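Local coordinates for 3-ketosteroid-delta4-5alpha-dehydrogenase (Rhodococcus jostii, PDB 4AT2), which probably introduces a double bond into the A ring of 3-ketosteroids as an FAD-dependent dehydrogenase of steroid catabolism, at residues Y40-V45 and G64-V69; V54-E59 and R500-S505; P105-T110 and I178-P183; I324-R329 and G400-T405; A384-E389 and G432-A437. All coordinates share one frame; numbering follows the deposited sequence. Where two conformers were deposited one is given.

Contact 1 (Y40-V45 and G64-V69); sequences YEADVV and GADVLV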
# COMPACT_ATOMS: atom_id res chain seq x y z
N TYR A 40 -5.55 -16.99 -36.02
CA TYR A 40 -5.19 -18.22 -35.34
C TYR A 40 -6.38 -18.64 -34.49
O TYR A 40 -7.19 -17.79 -34.11
CB TYR A 40 -3.96 -18.04 -34.44
CG TYR A 40 -2.70 -17.54 -35.13
CD1 TYR A 40 -2.45 -16.18 -35.25
CD2 TYR A 40 -1.76 -18.44 -35.65
CE1 TYR A 40 -1.31 -15.71 -35.88
CE2 TYR A 40 -0.60 -17.97 -36.28
CZ TYR A 40 -0.39 -16.61 -36.38
OH TYR A 40 0.76 -16.12 -36.99
N GLU A 41 -6.47 -19.93 -34.19
CA GLU A 41 -7.51 -20.46 -33.31
C GLU A 41 -6.94 -21.59 -32.46
O GLU A 41 -6.11 -22.36 -32.92
CB GLU A 41 -8.71 -21.00 -34.10
CG GLU A 41 -9.41 -20.00 -35.01
CD GLU A 41 -10.52 -20.63 -35.83
OE1 GLU A 41 -11.46 -21.21 -35.23
OE2 GLU A 41 -10.46 -20.55 -37.08
N ALA A 42 -7.41 -21.68 -31.21
CA ALA A 42 -7.05 -22.76 -30.30
C ALA A 42 -8.18 -22.94 -29.29
O ALA A 42 -9.10 -22.12 -29.23
CB ALA A 42 -5.75 -22.45 -29.57
N ASP A 43 -8.11 -24.00 -28.50
CA ASP A 43 -9.06 -24.18 -27.41
C ASP A 43 -8.65 -23.29 -26.25
O ASP A 43 -9.46 -22.54 -25.71
CB ASP A 43 -9.09 -25.62 -26.93
CG ASP A 43 -9.70 -26.56 -27.94
OD1 ASP A 43 -10.60 -26.13 -28.69
OD2 ASP A 43 -9.27 -27.72 -27.97
N VAL A 44 -7.38 -23.39 -25.88
CA VAL A 44 -6.82 -22.61 -24.78
C VAL A 44 -5.71 -21.73 -25.33
O VAL A 44 -4.75 -22.23 -25.93
CB VAL A 44 -6.31 -23.52 -23.63
CG1 VAL A 44 -5.60 -22.70 -22.56
CG2 VAL A 44 -7.48 -24.27 -23.02
N VAL A 45 -5.87 -20.42 -25.17
CA VAL A 45 -4.89 -19.45 -25.63
C VAL A 45 -4.17 -18.89 -24.40
O VAL A 45 -4.80 -18.32 -23.51
CB VAL A 45 -5.54 -18.32 -26.45
CG1 VAL A 45 -4.54 -17.22 -26.77
CG2 VAL A 45 -6.11 -18.90 -27.75
N GLY A 64 -6.38 -32.60 -22.99
CA GLY A 64 -6.85 -32.84 -24.35
C GLY A 64 -7.15 -31.61 -25.19
O GLY A 64 -7.60 -31.73 -26.34
N ALA A 65 -6.90 -30.42 -24.63
CA ALA A 65 -7.16 -29.16 -25.35
C ALA A 65 -6.09 -28.84 -26.37
O ALA A 65 -4.93 -29.21 -26.21
CB ALA A 65 -7.29 -28.01 -24.35
N ASP A 66 -6.49 -28.15 -27.43
CA ASP A 66 -5.57 -27.59 -28.41
C ASP A 66 -5.04 -26.28 -27.81
O ASP A 66 -5.82 -25.36 -27.56
CB ASP A 66 -6.34 -27.36 -29.73
CG ASP A 66 -5.58 -26.51 -30.75
OD1 ASP A 66 -4.34 -26.51 -30.80
OD2 ASP A 66 -6.27 -25.84 -31.56
N VAL A 67 -3.74 -26.23 -27.55
CA VAL A 67 -3.14 -25.10 -26.82
C VAL A 67 -2.22 -24.26 -27.69
O VAL A 67 -1.34 -24.79 -28.38
CB VAL A 67 -2.32 -25.59 -25.59
CG1 VAL A 67 -1.80 -24.40 -24.78
CG2 VAL A 67 -3.17 -26.48 -24.70
N LEU A 68 -2.42 -22.94 -27.65
CA LEU A 68 -1.55 -22.00 -28.34
C LEU A 68 -1.02 -20.95 -27.36
O LEU A 68 -1.80 -20.24 -26.74
CB LEU A 68 -2.28 -21.33 -29.51
CG LEU A 68 -1.57 -20.20 -30.27
CD1 LEU A 68 -0.27 -20.70 -30.90
CD2 LEU A 68 -2.51 -19.60 -31.32
N VAL A 69 0.30 -20.87 -27.25
CA VAL A 69 0.95 -19.87 -26.41
C VAL A 69 1.34 -18.69 -27.29
O VAL A 69 1.90 -18.88 -28.36
CB VAL A 69 2.21 -20.44 -25.71
CG1 VAL A 69 2.85 -19.39 -24.80
CG2 VAL A 69 1.85 -21.66 -24.88
O HOH W 1 -7.05 -25.24 -34.16
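D43 and D66 meet where the chain turns out of strand 40-42 and starts along the parallel sheet that contains strands 45-47 and 67-70. The D66 carbonyl oxygen takes two amides, D43 N at 2.8 Å and V44 N at 3.0 Å, which arrive from opposite faces of the carbonyl plane; the bond from V44 is the straighter, at 171°. In return D43 OD2 receives D66 N at 2.9 Å on its anti side, somewhat out of the carboxylate plane. With CG beside the backbone N (chi1 -70°), the D43 carboxylate is laid against segment 64-69. Beyond this corner L68 N reaches V44 O at 3.0 Å, and V44 pairs in parallel with V67, V45 with L68.

The apolar side is tightly packed: A42 CB lies 3.6 Å from L68 CB, and the methyl L68 CD2 touches Y40 CB. The D66 carboxylate is on the looser, wetter side: its plane is steeply turned from that of D43, and a water donates both to D66 OD2 (2.8 Å) and, at longer range, to E41 O. R253 forms a salt bridge with D43 OD1, and R218 with D66 OD1. With these arginines close by, both aspartates are probably ionised, their charges balanced while they tie the corner to the first strands of the dinucleotide-binding sheet.

Contact 2 (V54-E59 and R500-S505); sequences VAASIE and RRAGIS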
# COMPACT_ATOMS: atom_id res chain seq x y z
N VAL A 54 3.74 -21.70 -19.17
CA VAL A 54 4.14 -23.06 -19.53
C VAL A 54 3.40 -24.10 -18.68
O VAL A 54 2.94 -25.12 -19.20
CB VAL A 54 5.67 -23.27 -19.56
CG1 VAL A 54 6.27 -23.25 -18.15
CG2 VAL A 54 6.02 -24.56 -20.31
N ALA A 55 3.21 -23.80 -17.39
CA ALA A 55 2.48 -24.70 -16.49
C ALA A 55 1.03 -24.85 -16.94
O ALA A 55 0.48 -25.97 -16.93
CB ALA A 55 2.56 -24.21 -15.04
N ALA A 56 0.41 -23.73 -17.32
CA ALA A 56 -0.97 -23.74 -17.84
C ALA A 56 -1.04 -24.58 -19.10
O ALA A 56 -1.97 -25.38 -19.27
CB ALA A 56 -1.46 -22.33 -18.11
N SER A 57 -0.06 -24.40 -19.98
CA SER A 57 -0.06 -25.11 -21.27
C SER A 57 0.04 -26.62 -21.08
O SER A 57 -0.64 -27.38 -21.78
CB SER A 57 1.03 -24.59 -22.21
OG SER A 57 2.30 -25.14 -21.91
N ILE A 58 0.86 -27.05 -20.11
CA ILE A 58 1.03 -28.48 -19.84
C ILE A 58 -0.29 -29.10 -19.40
O ILE A 58 -0.71 -30.13 -19.93
CB ILE A 58 2.15 -28.75 -18.81
CG1 ILE A 58 3.50 -28.43 -19.45
CG2 ILE A 58 2.12 -30.19 -18.31
CD1 ILE A 58 4.63 -28.28 -18.43
N GLU A 59 -0.95 -28.46 -18.43
CA GLU A 59 -2.20 -29.01 -17.92
C GLU A 59 -3.28 -28.99 -18.99
O GLU A 59 -4.02 -29.96 -19.13
CB GLU A 59 -2.66 -28.29 -16.65
CG GLU A 59 -1.79 -28.56 -15.43
CD GLU A 59 -1.99 -29.94 -14.80
OE1 GLU A 59 -2.59 -30.83 -15.43
OE2 GLU A 59 -1.54 -30.15 -13.66
N ARG A 500 -0.77 -24.14 -13.43
CA ARG A 500 -1.45 -25.44 -13.57
C ARG A 500 -2.97 -25.31 -13.45
O ARG A 500 -3.71 -25.81 -14.31
CB ARG A 500 -0.93 -26.43 -12.52
CG ARG A 500 0.48 -26.95 -12.79
CD ARG A 500 0.91 -27.89 -11.66
NE ARG A 500 0.05 -29.07 -11.59
CZ ARG A 500 -0.02 -29.89 -10.54
NH1 ARG A 500 0.72 -29.67 -9.46
NH2 ARG A 500 -0.84 -30.93 -10.58
N ARG A 501 -3.42 -24.64 -12.40
CA ARG A 501 -4.85 -24.49 -12.13
C ARG A 501 -5.53 -23.74 -13.29
O ARG A 501 -6.65 -24.09 -13.68
CB ARG A 501 -5.09 -23.77 -10.80
CG ARG A 501 -4.71 -24.59 -9.57
CD ARG A 501 -5.74 -25.67 -9.26
NE ARG A 501 -5.32 -26.48 -8.11
CZ ARG A 501 -5.47 -26.12 -6.83
NH1 ARG A 501 -6.07 -24.98 -6.51
NH2 ARG A 501 -5.02 -26.91 -5.86
N ALA A 502 -4.85 -22.73 -13.84
CA ALA A 502 -5.43 -21.96 -14.95
C ALA A 502 -5.60 -22.85 -16.17
O ALA A 502 -6.60 -22.75 -16.88
CB ALA A 502 -4.57 -20.76 -15.29
N GLY A 503 -4.61 -23.71 -16.44
CA GLY A 503 -4.68 -24.60 -17.61
C GLY A 503 -5.79 -25.63 -17.46
O GLY A 503 -6.52 -25.92 -18.41
N ILE A 504 -5.92 -26.19 -16.26
CA ILE A 504 -7.01 -27.12 -15.97
C ILE A 504 -8.39 -26.47 -16.19
O ILE A 504 -9.27 -27.04 -16.86
CB ILE A 504 -6.89 -27.66 -14.52
CG1 ILE A 504 -5.61 -28.50 -14.36
CG2 ILE A 504 -8.13 -28.45 -14.12
CD1 ILE A 504 -5.28 -28.79 -12.90
N SER A 505 -8.57 -25.27 -15.63
CA SER A 505 -9.85 -24.57 -15.70
C SER A 505 -10.16 -24.12 -17.11
O SER A 505 -11.30 -24.25 -17.57
CB SER A 505 -9.86 -23.36 -14.76
OG SER A 505 -9.67 -23.76 -13.42
O HOH W 2 -2.97 -32.12 -12.46
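Two side-chain bends bring E59 and R500 together: E59 turns at chi2 (-75°) and R500 at chi3 (63°), so that carboxylate and guanidinium come to lie nearly coplanar. R500 grips the glutamate side-on, with both contacts made to the single oxygen OE2. R500 NE donates at 2.8 Å to the anti lone pair of E59 OE2, whereas R500 NH2 gives a longer and more bent bond to the same atom. A water bridges E59 OE2 and R500 NH2 at the guanidinium edge. The other end of the guanidinium, NH1, forms a salt bridge with E134, and W138 adds a cation-pi contact. I504 runs alongside E59 in the same direction, its CG1 3.7 Å from E59 CB.

Deeper in, small residues let the backbones close up. G503, without a side chain, lets A56 O come directly onto its CA, 3.3 Å away in a CH-O contact, and the CA atoms of A56 and G503 are only 3.8 Å apart. The axes therefore pass at 6.7 Å, crossing at -38°. Such glycine- and alanine-lined helix packing here joins the C-terminal helix 490-507 to helix 51-62, whose first turn carries the end of a GxGxxG-like sequence, consistent with a Rossmann-type FAD-binding fold.

Contact 3 (P105-T110 and I178-P183); sequences PENMKT and IAAPAP. Unlike the reference sequence in segment 178-183: A180 (reference Thr).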
# COMPACT_ATOMS: atom_id res chain seq x y z
N PRO A 105 1.69 -29.09 5.93
CA PRO A 105 0.90 -28.01 5.35
C PRO A 105 0.41 -26.99 6.38
O PRO A 105 0.39 -25.80 6.08
CB PRO A 105 -0.27 -28.74 4.69
CG PRO A 105 0.34 -30.05 4.30
CD PRO A 105 1.23 -30.41 5.46
N GLU A 106 0.06 -27.45 7.59
CA GLU A 106 -0.39 -26.51 8.62
C GLU A 106 0.73 -25.59 9.08
O GLU A 106 0.52 -24.39 9.28
CB GLU A 106 -1.03 -27.22 9.82
CG GLU A 106 -1.73 -26.27 10.80
CD GLU A 106 -2.67 -25.27 10.12
OE1 GLU A 106 -3.55 -25.67 9.31
OE2 GLU A 106 -2.51 -24.05 10.39
N ASN A 107 1.93 -26.15 9.26
CA ASN A 107 3.08 -25.36 9.67
C ASN A 107 3.48 -24.35 8.60
O ASN A 107 3.76 -23.18 8.88
CB ASN A 107 4.25 -26.28 10.01
CG ASN A 107 5.39 -25.54 10.67
OD1 ASN A 107 5.19 -24.84 11.68
ND2 ASN A 107 6.59 -25.67 10.11
N MET A 108 3.47 -24.80 7.35
CA MET A 108 3.75 -23.93 6.22
C MET A 108 2.74 -22.79 6.15
O MET A 108 3.13 -21.63 5.95
CB MET A 108 3.75 -24.75 4.94
CG MET A 108 4.19 -24.00 3.71
SD MET A 108 4.23 -25.16 2.35
CE MET A 108 4.42 -24.03 0.98
N LYS A 109 1.46 -23.11 6.31
CA LYS A 109 0.40 -22.10 6.26
C LYS A 109 0.59 -21.06 7.38
O LYS A 109 0.47 -19.85 7.15
CB LYS A 109 -0.99 -22.75 6.36
CG LYS A 109 -2.13 -21.74 6.47
CD LYS A 109 -3.49 -22.37 6.75
CE LYS A 109 -4.49 -21.31 7.19
NZ LYS A 109 -5.89 -21.81 7.14
N THR A 110 0.91 -21.53 8.59
CA THR A 110 1.09 -20.64 9.74
C THR A 110 2.21 -19.65 9.45
O THR A 110 2.06 -18.44 9.69
CB THR A 110 1.36 -21.45 11.01
OG1 THR A 110 0.21 -22.28 11.27
CG2 THR A 110 1.59 -20.52 12.22
N ILE A 178 6.69 -18.41 15.84
CA ILE A 178 5.31 -18.44 15.36
C ILE A 178 5.02 -19.76 14.64
O ILE A 178 3.94 -20.34 14.78
CB ILE A 178 5.04 -17.23 14.42
CG1 ILE A 178 5.12 -15.92 15.20
CG2 ILE A 178 3.70 -17.36 13.72
CD1 ILE A 178 5.23 -14.68 14.33
N ALA A 179 6.01 -20.24 13.89
CA ALA A 179 5.93 -21.51 13.17
C ALA A 179 7.25 -22.22 13.41
O ALA A 179 8.27 -21.57 13.65
CB ALA A 179 5.74 -21.26 11.69
N ALA A 180 7.24 -23.55 13.34
CA ALA A 180 8.49 -24.29 13.46
C ALA A 180 9.30 -24.04 12.19
O ALA A 180 8.77 -24.21 11.09
CB ALA A 180 8.22 -25.78 13.63
N PRO A 181 10.57 -23.60 12.33
CA PRO A 181 11.39 -23.34 11.14
C PRO A 181 11.53 -24.57 10.24
O PRO A 181 11.78 -25.68 10.72
CB PRO A 181 12.76 -22.99 11.73
CG PRO A 181 12.42 -22.37 13.05
CD PRO A 181 11.26 -23.18 13.57
N ALA A 182 11.32 -24.36 8.95
CA ALA A 182 11.56 -25.38 7.95
C ALA A 182 11.95 -24.64 6.68
O ALA A 182 11.31 -23.66 6.31
CB ALA A 182 10.31 -26.22 7.71
N PRO A 183 13.03 -25.10 6.02
CA PRO A 183 13.45 -24.47 4.78
C PRO A 183 12.51 -24.89 3.66
O PRO A 183 12.16 -26.07 3.56
CB PRO A 183 14.86 -25.03 4.57
CG PRO A 183 14.83 -26.37 5.24
CD PRO A 183 13.93 -26.19 6.44
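N107 reaches out from helix 105-115 and pairs with both polar backbone atoms of A180. Its CG is anti to the backbone N (chi1 -170°), which carries the amide off the helix surface toward the loop, and chi2 turns the amide so that each end finds its complement. ND2 donates to A180 O at 2.8 Å in an almost straight bond of 175°, the acceptor lying in the plane of the amide. OD1 accepts from A180 N at 2.9 Å, in the carbonyl plane on a lone pair, though this N-H is more bent, at 140°. The two bonds together fix the rotation of the amide, and ND2 has a further acceptor in D103 OD1 just before the helix.

The methyl A179 CB packs 3.6 Å from N107 OD1. One turn along the helix, T110 uses its two branches differently: OG1 stands beside the backbone N and bonds back to E106 O at 2.9 Å, leaving CG2, anti to the backbone N, to meet I178 O at 3.5 Å and the CG2 methyl of I178.

Helix 105-115 also rests on helix 122-130, where M108 packs on Y128 and C129 and K109 forms a salt bridge with E122. Near the protein surface, the loop 178-183 starts beside the later turns of helix 105-115, with I178 on A114 and A179 on F111, and runs back past N107 toward strand 185-186.

Contact 4 (I324-R329 and G400-T405); sequences ILVNGR and GALQST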
# COMPACT_ATOMS: atom_id res chain seq x y z
N ILE A 324 25.90 -5.27 13.01
CA ILE A 324 24.55 -4.78 13.29
C ILE A 324 24.14 -3.74 12.28
O ILE A 324 24.94 -2.88 11.88
CB ILE A 324 24.40 -4.25 14.73
CG1 ILE A 324 25.39 -3.11 15.02
CG2 ILE A 324 24.60 -5.39 15.71
CD1 ILE A 324 25.04 -2.32 16.27
N LEU A 325 22.88 -3.82 11.85
CA LEU A 325 22.32 -2.79 10.98
C LEU A 325 21.73 -1.69 11.84
O LEU A 325 21.00 -1.96 12.79
CB LEU A 325 21.23 -3.37 10.08
CG LEU A 325 21.74 -4.23 8.92
CD1 LEU A 325 20.58 -4.99 8.31
CD2 LEU A 325 22.48 -3.40 7.87
N VAL A 326 22.08 -0.45 11.53
CA VAL A 326 21.45 0.68 12.20
C VAL A 326 20.78 1.59 11.19
O VAL A 326 21.21 1.66 10.04
CB VAL A 326 22.42 1.47 13.12
CG1 VAL A 326 22.94 0.56 14.23
CG2 VAL A 326 23.55 2.12 12.32
N ASN A 327 19.72 2.26 11.61
CA ASN A 327 19.05 3.22 10.74
C ASN A 327 19.74 4.60 10.77
O ASN A 327 20.85 4.73 11.29
CB ASN A 327 17.56 3.29 11.12
CG ASN A 327 17.33 3.83 12.52
OD1 ASN A 327 18.22 4.42 13.14
ND2 ASN A 327 16.11 3.65 13.02
N GLY A 328 19.10 5.61 10.19
CA GLY A 328 19.68 6.95 10.14
C GLY A 328 19.81 7.63 11.49
O GLY A 328 20.52 8.64 11.62
N ARG A 329 19.14 7.08 12.50
CA ARG A 329 19.26 7.56 13.88
C ARG A 329 20.23 6.69 14.71
O ARG A 329 20.32 6.83 15.93
CB ARG A 329 17.89 7.59 14.57
CG ARG A 329 16.86 8.50 13.89
CD ARG A 329 15.55 8.56 14.67
NE ARG A 329 14.82 7.31 14.66
CZ ARG A 329 13.97 6.93 13.71
NH1 ARG A 329 13.72 7.72 12.67
NH2 ARG A 329 13.36 5.76 13.81
N GLY A 400 26.42 10.12 21.02
CA GLY A 400 25.74 9.11 21.82
C GLY A 400 24.77 8.21 21.07
O GLY A 400 24.45 7.13 21.56
N ALA A 401 24.28 8.63 19.91
CA ALA A 401 23.25 7.85 19.18
C ALA A 401 23.73 6.45 18.80
O ALA A 401 23.02 5.46 19.03
CB ALA A 401 22.76 8.60 17.94
N LEU A 402 24.94 6.37 18.26
CA LEU A 402 25.50 5.07 17.91
C LEU A 402 26.21 4.43 19.10
O LEU A 402 26.11 3.21 19.32
CB LEU A 402 26.46 5.18 16.71
CG LEU A 402 27.13 3.86 16.26
CD1 LEU A 402 26.13 2.87 15.69
CD2 LEU A 402 28.22 4.19 15.24
N GLN A 403 26.91 5.25 19.89
CA GLN A 403 27.63 4.72 21.05
C GLN A 403 26.69 3.95 21.97
O GLN A 403 27.02 2.88 22.46
CB GLN A 403 28.30 5.83 21.84
CG GLN A 403 29.45 6.53 21.11
CD GLN A 403 30.12 7.54 22.00
OE1 GLN A 403 30.79 7.19 22.97
NE2 GLN A 403 29.93 8.81 21.68
N SER A 404 25.52 4.53 22.23
CA SER A 404 24.57 3.89 23.14
C SER A 404 24.01 2.60 22.54
O SER A 404 23.88 1.61 23.26
CB SER A 404 23.44 4.84 23.54
OG SER A 404 22.68 5.25 22.41
N THR A 405 23.69 2.61 21.25
CA THR A 405 23.23 1.39 20.57
C THR A 405 24.23 0.26 20.75
O THR A 405 23.86 -0.86 21.08
CB THR A 405 23.00 1.68 19.07
OG1 THR A 405 21.83 2.50 18.96
CG2 THR A 405 22.82 0.39 18.24
O HOH W 3 20.09 6.37 18.61
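Strand 324-326 is an outermost strand of a four-stranded antiparallel sheet, and the start of helix 401-413 packs over it through aliphatic side chains. The methyl T405 CG2 is the meeting point: I324 CD1 and V326 CG1 each lie 4.0 Å from it. I324 directs CG1 between the backbone N and the carbonyl carbon (chi1 58°); the I324 and T405 side chains run past each other in opposite senses, with CD1 against CG2, while V326 comes in at a slant. T405 has CG2 anti to the backbone N (chi1 -72° for OG1), so the methyl faces the strand and OG1 is left to bond G330 O. V326 CG1 also touches L402 CD1 at 4.2 Å. With the axes about 11 Å apart, the gap between strand and helix is filled by side chains.

Further along, the strand gives way to a loop shaped by an Asx turn, in which N327 OD1 accepts R329 N at 2.9 Å from above the carbonyl plane. The R329 carbonyl oxygen then faces A401 CB at 3.6 Å, and the polar link across is a water that donates to R329 O and to A401 O. At that helix start, G400 O accepts both the amide and the hydroxyl of S404. R332, L420 and S404 of the second subunit pack on R329, A401 and S404 here. The whole is a helix laid over the edge strand of an antiparallel sheet, set beside the subunit interface.

Contact 5 (A384-E389 and G432-A437); sequences AAETVE and GTPVAA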
# COMPACT_ATOMS: atom_id res chain seq x y z
N ALA A 384 36.02 3.89 8.75
CA ALA A 384 36.64 2.99 9.71
C ALA A 384 37.36 3.80 10.77
O ALA A 384 38.01 4.81 10.46
CB ALA A 384 37.60 2.03 9.02
N ALA A 385 37.25 3.34 12.01
CA ALA A 385 37.79 4.08 13.14
C ALA A 385 38.24 3.13 14.24
O ALA A 385 37.83 1.98 14.28
CB ALA A 385 36.75 5.05 13.68
N GLU A 386 39.06 3.65 15.15
CA GLU A 386 39.56 2.88 16.28
C GLU A 386 38.48 2.70 17.34
O GLU A 386 38.52 1.72 18.09
CB GLU A 386 40.78 3.57 16.90
CG GLU A 386 42.02 3.60 16.02
CD GLU A 386 42.52 2.21 15.66
OE1 GLU A 386 42.80 1.42 16.59
OE2 GLU A 386 42.63 1.91 14.45
N THR A 387 37.55 3.64 17.42
CA THR A 387 36.50 3.61 18.44
C THR A 387 35.12 3.89 17.84
O THR A 387 35.01 4.49 16.77
CB THR A 387 36.75 4.63 19.57
OG1 THR A 387 36.65 5.96 19.03
CG2 THR A 387 38.14 4.45 20.23
N VAL A 388 34.08 3.43 18.53
CA VAL A 388 32.70 3.73 18.14
C VAL A 388 32.42 5.23 18.23
O VAL A 388 31.73 5.79 17.37
CB VAL A 388 31.70 2.94 19.00
CG1 VAL A 388 30.25 3.27 18.63
CG2 VAL A 388 31.94 1.45 18.82
N GLU A 389 32.96 5.87 19.27
CA GLU A 389 32.81 7.32 19.41
C GLU A 389 33.30 8.05 18.15
O GLU A 389 32.62 8.94 17.64
CB GLU A 389 33.56 7.81 20.65
CG GLU A 389 33.51 9.33 20.82
CD GLU A 389 34.17 9.82 22.10
OE1 GLU A 389 34.81 9.02 22.81
OE2 GLU A 389 34.03 11.03 22.37
N GLY A 432 33.60 -5.49 18.45
CA GLY A 432 34.92 -5.07 18.91
C GLY A 432 35.47 -3.85 18.19
O GLY A 432 34.71 -3.05 17.61
N THR A 433 36.79 -3.71 18.23
CA THR A 433 37.49 -2.60 17.58
C THR A 433 38.75 -3.14 16.88
O THR A 433 39.25 -4.20 17.26
CB THR A 433 37.89 -1.50 18.60
OG1 THR A 433 38.72 -2.08 19.61
CG2 THR A 433 36.65 -0.84 19.23
N PRO A 434 39.24 -2.46 15.82
CA PRO A 434 38.67 -1.29 15.17
C PRO A 434 37.32 -1.64 14.57
O PRO A 434 37.00 -2.82 14.38
CB PRO A 434 39.68 -0.96 14.05
CG PRO A 434 40.86 -1.83 14.28
CD PRO A 434 40.39 -3.01 15.08
N VAL A 435 36.54 -0.61 14.30
CA VAL A 435 35.16 -0.79 13.88
C VAL A 435 34.96 -0.03 12.57
O VAL A 435 35.57 1.02 12.36
CB VAL A 435 34.18 -0.36 15.02
CG1 VAL A 435 34.37 1.10 15.43
CG2 VAL A 435 32.73 -0.71 14.69
N ALA A 436 34.12 -0.58 11.70
CA ALA A 436 33.85 0.02 10.40
C ALA A 436 32.35 0.20 10.19
O ALA A 436 31.54 -0.43 10.86
CB ALA A 436 34.41 -0.87 9.30
N ALA A 437 31.98 1.08 9.27
CA ALA A 437 30.58 1.22 8.87
C ALA A 437 30.46 1.19 7.36
O ALA A 437 31.19 1.90 6.65
CB ALA A 437 29.97 2.49 9.44
O HOH W 4 39.60 1.13 20.60
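Strand 383-385 lies at one edge of the four-stranded antiparallel sheet, beside strand 435-439, and the contact follows this pairing into the turn that starts helix 388-394. A385 and V435 form a hydrogen-bonded antiparallel pair: A385 N to V435 O and V435 N to A385 O are both 2.9 Å and nearly straight, at 168° and 169°. A384 and A436 are the adjoining non-hydrogen-bonded pair, their CA atoms 4.1 Å apart and their CB atoms at 4.3 Å on one face.

On the face of A385 and V435, V435 CG1 occupies the position between the backbone N and the carbonyl carbon (chi1 59°). It thus points at the start of the helix, 3.7 Å from T387 O and against V388 CG2. T387 is the N-cap residue of that helix, and its hydroxyl also bonds E390. Before the strand, at the turn, P434 follows a cis peptide bond; its CB lies 3.5 Å from A385 O, and the bent chain of E386 runs alongside its ring, pointing the same way. T433 sets CB 3.3 Å from E386 O. A water donates to E386 O at 2.8 Å and makes only a weak contact with T433 OG1.

The chemistry is thus divided: backbone bonds hold the strands in register, a V435 methyl packs on the helix start, and E386 O, at the exposed turn, accepts a bond from a water.

Contacts 1 and 2 adjoin, their centres 12 Å apart: strand 67-70 packs on helix 51-62, V67 CG1 touching S57 CB at 3.8 Å. Contacts 4 and 5 form a second pair, centres 13 Å apart, that reaches the same antiparallel sheet, at its opposite edge strands 324-326 and 383-385, and meets through V388 and L402. The pairs lie on opposite sides of the chain's centre, contacts 1 and 5 being about 64 Å apart between centres. Contact 3 stands between them, its centre about 27 Å and 33 Å from those of contacts 2 and 4. Along the chain, contact 2 encloses contacts 3, 4 and 5, so the C-terminal helix returns to the FAD-binding fold after the segments of the distant sheet in sequence.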